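Local atomic coordinates of Glyco_hydro_cc domain-containing protein (Blastomyces gilchristii, PDB entry 6UB0), a protein that probably hydrolyses the beta-1,3-glucan curdlan as an exo-acting glucanase of glycoside hydrolase family 128, and binds laminaribiose in its pocket. Residues 172-177 / 195-200. Numbering follows the deposited sequence.
Sequences VWVTEF and PWLDSN. With GLC (alpha-D-glucopyranose), chain B.
L197 reaches from the last turn of helix 183-199, in segment 195-200, with its two methyls divided between F177 and V174 of the strand segment 172-177. L197 CD1 rides over one face of the F177 ring in a CH-pi contact, 4.2 Å from the ring centroid and 24° off the ring normal. L197 CD1 is displaced toward the rim, where CZ is the nearest F177 atom at 3.9 Å. CG of F177 sits between the backbone N and the carbonyl carbon (chi1 64°), a rotamer that brings the ring up against the leucine methyl; the two side chains approach from opposite directions. The other branch, L197 CD2, touches V174 CG2 at 4.2 Å, an apolar contact without hydrogen bonds across the segments. F153 of helix 150-166 and V203 and Y206 of strand 203-208 also pack on L197. These contacts join helix to strand within the beta-alpha-beta unit of 172-180, 183-199 and 203-208, part of the TIM-barrel catalytic core. E176 carries the same strand into the glycan pocket: its chain runs extended beyond CG, and its two carboxylate oxygens face separate hydroxyls of the glucose. E176 OE2 accepts from O2 of the glucose at 2.7 Å, while the 2.4 Å between E176 OE1 and glucose O1 is so short that its exact length is doubtful. H144 NE2 and W29 NE1 bond to OE1 and OE2 respectively, probably limiting rotation of the carboxylate.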
ATOM      1  N   VAL A 172       8.311  -4.758  -3.280  1.00 34.62           N
ATOM      2  CA  VAL A 172       7.027  -4.012  -3.403  1.00 32.98           C
ATOM      3  C   VAL A 172       6.200  -4.172  -2.125  1.00 29.50           C
ATOM      4  O   VAL A 172       6.160  -5.283  -1.556  1.00 29.99           O
ATOM      5  CB  VAL A 172       6.180  -4.379  -4.648  1.00 34.42           C
ATOM      6  CG1 VAL A 172       7.033  -4.565  -5.908  1.00 35.75           C
ATOM      7  CG2 VAL A 172       5.281  -5.593  -4.465  1.00 34.50           C
ATOM      8  N   TRP A 173       5.410  -3.148  -1.807  1.00 26.29           N
ATOM      9  CA  TRP A 173       4.206  -3.375  -0.954  1.00 24.16           C
ATOM     10  C   TRP A 173       2.945  -3.430  -1.842  1.00 22.63           C
ATOM     11  O   TRP A 173       2.697  -2.493  -2.596  1.00 21.92           O
ATOM     12  CB  TRP A 173       4.023  -2.305   0.109  1.00 23.64           C
ATOM     13  CG  TRP A 173       5.179  -2.139   1.044  1.00 23.77           C
ATOM     14  CD1 TRP A 173       6.451  -2.616   0.925  1.00 24.78           C
ATOM     15  CD2 TRP A 173       5.171  -1.292   2.195  1.00 22.45           C
ATOM     16  NE1 TRP A 173       7.213  -2.190   1.982  1.00 25.06           N
ATOM     17  CE2 TRP A 173       6.460  -1.350   2.757  1.00 23.80           C
ATOM     18  CE3 TRP A 173       4.173  -0.530   2.823  1.00 22.61           C
ATOM     19  CZ2 TRP A 173       6.775  -0.669   3.932  1.00 23.73           C
ATOM     20  CZ3 TRP A 173       4.500   0.192   3.954  1.00 22.53           C
ATOM     21  CH2 TRP A 173       5.792   0.118   4.504  1.00 24.02           C
ATOM     22  N   VAL A 174       2.120  -4.432  -1.626  1.00 21.62           N
ATOM     23  CA  VAL A 174       0.747  -4.488  -2.204  1.00 22.57           C
ATOM     24  C   VAL A 174      -0.181  -3.818  -1.199  1.00 20.39           C
ATOM     25  O   VAL A 174      -0.674  -4.493  -0.231  1.00 20.61           O
ATOM     26  CB  VAL A 174       0.256  -5.908  -2.541  1.00 23.47           C
ATOM     27  CG1 VAL A 174      -1.035  -5.825  -3.323  1.00 24.27           C
ATOM     28  CG2 VAL A 174       1.273  -6.758  -3.302  1.00 24.54           C
ATOM     29  N   THR A 175      -0.303  -2.529  -1.301  1.00 19.16           N
ATOM     30  CA  THR A 175      -0.961  -1.715  -0.234  1.00 18.15           C
ATOM     31  C   THR A 175      -2.480  -1.816  -0.345  1.00 18.35           C
ATOM     32  O   THR A 175      -3.145  -1.350   0.549  1.00 18.01           O
ATOM     33  CB  THR A 175      -0.445  -0.273  -0.201  1.00 18.41           C
ATOM     34  OG1 THR A 175      -0.526   0.329  -1.480  1.00 18.44           O
ATOM     35  CG2 THR A 175       1.026  -0.164   0.173  1.00 18.35           C
ATOM     36  N   GLU A 176      -2.997  -2.352  -1.465  1.00 19.39           N
ATOM     37  CA  GLU A 176      -4.430  -2.673  -1.615  1.00 21.29           C
ATOM     38  C   GLU A 176      -4.539  -3.952  -2.446  1.00 22.81           C
ATOM     39  O   GLU A 176      -4.049  -3.960  -3.561  1.00 21.89           O
ATOM     40  CB  GLU A 176      -5.230  -1.635  -2.383  1.00 21.58           C
ATOM     41  CG  GLU A 176      -5.453  -0.309  -1.697  1.00 20.98           C
ATOM     42  CD  GLU A 176      -6.257   0.709  -2.474  1.00 21.24           C
ATOM     43  OE1 GLU A 176      -6.829   0.344  -3.521  1.00 23.14           O
ATOM     44  OE2 GLU A 176      -6.253   1.884  -2.083  1.00 20.83           O
ATOM     45  N   PHE A 177      -5.255  -4.956  -1.952  1.00 23.59           N
ATOM     46  CA  PHE A 177      -5.829  -5.976  -2.868  1.00 26.54           C
ATOM     47  C   PHE A 177      -7.215  -6.393  -2.393  1.00 27.48           C
ATOM     48  O   PHE A 177      -7.457  -6.444  -1.191  1.00 27.84           O
ATOM     49  CB  PHE A 177      -4.830  -7.113  -2.993  1.00 27.60           C
ATOM     50  CG  PHE A 177      -4.595  -7.843  -1.703  1.00 27.65           C
ATOM     51  CD1 PHE A 177      -5.397  -8.921  -1.349  1.00 28.94           C
ATOM     52  CD2 PHE A 177      -3.584  -7.459  -0.841  1.00 28.04           C
ATOM     53  CE1 PHE A 177      -5.196  -9.573  -0.140  1.00 30.17           C
ATOM     54  CE2 PHE A 177      -3.365  -8.148   0.329  1.00 28.17           C
ATOM     55  CZ  PHE A 177      -4.154  -9.230   0.657  1.00 28.03           C
ATOM     56  N   PRO A 195      -0.931 -17.021   1.775  1.00 40.16           N
ATOM     57  CA  PRO A 195       0.296 -17.816   1.852  1.00 40.52           C
ATOM     58  C   PRO A 195       1.313 -17.395   0.767  1.00 39.45           C
ATOM     59  O   PRO A 195       2.482 -17.219   1.069  1.00 41.10           O
ATOM     60  CB  PRO A 195      -0.182 -19.262   1.655  1.00 41.82           C
ATOM     61  CG  PRO A 195      -1.691 -19.239   1.837  1.00 42.15           C
ATOM     62  CD  PRO A 195      -2.127 -17.828   1.490  1.00 40.46           C
ATOM     63  N   TRP A 196       0.834 -17.172  -0.450  1.00 39.31           N
ATOM     64  CA  TRP A 196       1.654 -16.814  -1.637  1.00 39.57           C
ATOM     65  C   TRP A 196       2.374 -15.479  -1.381  1.00 38.98           C
ATOM     66  O   TRP A 196       3.639 -15.361  -1.591  1.00 39.48           O
ATOM     67  CB  TRP A 196       0.736 -16.751  -2.870  1.00 40.84           C
ATOM     68  CG  TRP A 196       1.489 -16.541  -4.141  1.00 42.20           C
ATOM     69  CD1 TRP A 196       2.136 -17.502  -4.853  1.00 44.64           C
ATOM     70  CD2 TRP A 196       1.738 -15.294  -4.815  1.00 41.68           C
ATOM     71  NE1 TRP A 196       2.779 -16.940  -5.924  1.00 45.69           N
ATOM     72  CE2 TRP A 196       2.539 -15.593  -5.937  1.00 42.83           C
ATOM     73  CE3 TRP A 196       1.360 -13.965  -4.590  1.00 38.33           C
ATOM     74  CZ2 TRP A 196       2.966 -14.614  -6.828  1.00 42.71           C
ATOM     75  CZ3 TRP A 196       1.799 -13.000  -5.460  1.00 38.58           C
ATOM     76  CH2 TRP A 196       2.584 -13.324  -6.571  1.00 40.49           C
ATOM     77  N   LEU A 197       1.606 -14.507  -0.888  1.00 35.85           N
ATOM     78  CA  LEU A 197       2.164 -13.175  -0.521  1.00 35.03           C
ATOM     79  C   LEU A 197       3.178 -13.393   0.600  1.00 35.39           C
ATOM     80  O   LEU A 197       4.258 -12.782   0.545  1.00 35.51           O
ATOM     81  CB  LEU A 197       1.021 -12.214  -0.148  1.00 32.65           C
ATOM     82  CG  LEU A 197       0.110 -11.826  -1.313  1.00 33.28           C
ATOM     83  CD1 LEU A 197      -1.239 -11.299  -0.846  1.00 33.18           C
ATOM     84  CD2 LEU A 197       0.800 -10.790  -2.198  1.00 32.00           C
ATOM     85  N   ASP A 198       2.857 -14.231   1.589  1.00 36.27           N
ATOM     86  CA  ASP A 198       3.704 -14.378   2.813  1.00 37.70           C
ATOM     87  C   ASP A 198       5.089 -14.999   2.465  1.00 41.96           C
ATOM     88  O   ASP A 198       6.114 -14.630   3.096  1.00 41.89           O
ATOM     89  CB  ASP A 198       2.937 -15.199   3.850  1.00 38.16           C
ATOM     90  CG  ASP A 198       1.973 -14.329   4.633  1.00 38.74           C
ATOM     91  OD1 ASP A 198       2.177 -13.072   4.614  1.00 35.84           O
ATOM     92  OD2 ASP A 198       1.025 -14.885   5.223  1.00 37.91           O
ATOM     93  N   SER A 199       5.158 -15.877   1.475  1.00 43.52           N
ATOM     94  CA  SER A 199       6.430 -16.550   1.086  1.00 47.67           C
ATOM     95  C   SER A 199       7.076 -15.844  -0.113  1.00 48.34           C
ATOM     96  O   SER A 199       8.311 -16.032  -0.298  1.00 52.57           O
ATOM     97  CB  SER A 199       6.193 -17.999   0.829  1.00 50.62           C
ATOM     98  OG  SER A 199       5.032 -18.129   0.033  1.00 54.08           O
ATOM     99  N   ASN A 200       6.312 -15.032  -0.868  1.00 44.72           N
ATOM    100  CA  ASN A 200       6.859 -14.292  -2.036  1.00 44.37           C
ATOM    101  C   ASN A 200       7.736 -13.171  -1.466  1.00 42.61           C
ATOM    102  O   ASN A 200       7.207 -12.163  -1.003  1.00 43.51           O
ATOM    103  CB  ASN A 200       5.779 -13.864  -3.037  1.00 43.22           C
ATOM    104  CG  ASN A 200       6.367 -13.092  -4.202  1.00 43.06           C
ATOM    105  OD1 ASN A 200       7.507 -12.648  -4.118  1.00 42.40           O
ATOM    106  ND2 ASN A 200       5.619 -12.912  -5.283  1.00 44.08           N
TER
HETATM  107  C1  GLC B   1      -8.865   2.327  -4.948  1.00 34.76           C
HETATM  108  C2  GLC B   1      -8.627   3.692  -4.284  1.00 33.11           C
HETATM  109  C3  GLC B   1      -9.796   4.072  -3.374  1.00 34.24           C
HETATM  110  C4  GLC B   1     -11.127   3.927  -4.159  1.00 35.59           C
HETATM  111  C5  GLC B   1     -11.231   2.596  -4.855  1.00 36.51           C
HETATM  112  C6  GLC B   1     -12.517   2.368  -5.676  1.00 37.79           C
HETATM  113  O1  GLC B   1      -9.048   1.255  -4.011  1.00 36.12           O
HETATM  114  O2  GLC B   1      -7.426   3.820  -3.484  1.00 29.84           O
HETATM  115  O3  GLC B   1      -9.589   5.396  -2.882  1.00 32.54           O
HETATM  116  O4  GLC B   1     -12.176   3.946  -3.249  1.00 40.04           O
HETATM  117  O5  GLC B   1     -10.093   2.471  -5.709  1.00 37.03           O
HETATM  118  O6  GLC B   1     -12.865   3.626  -6.178  1.00 39.32           O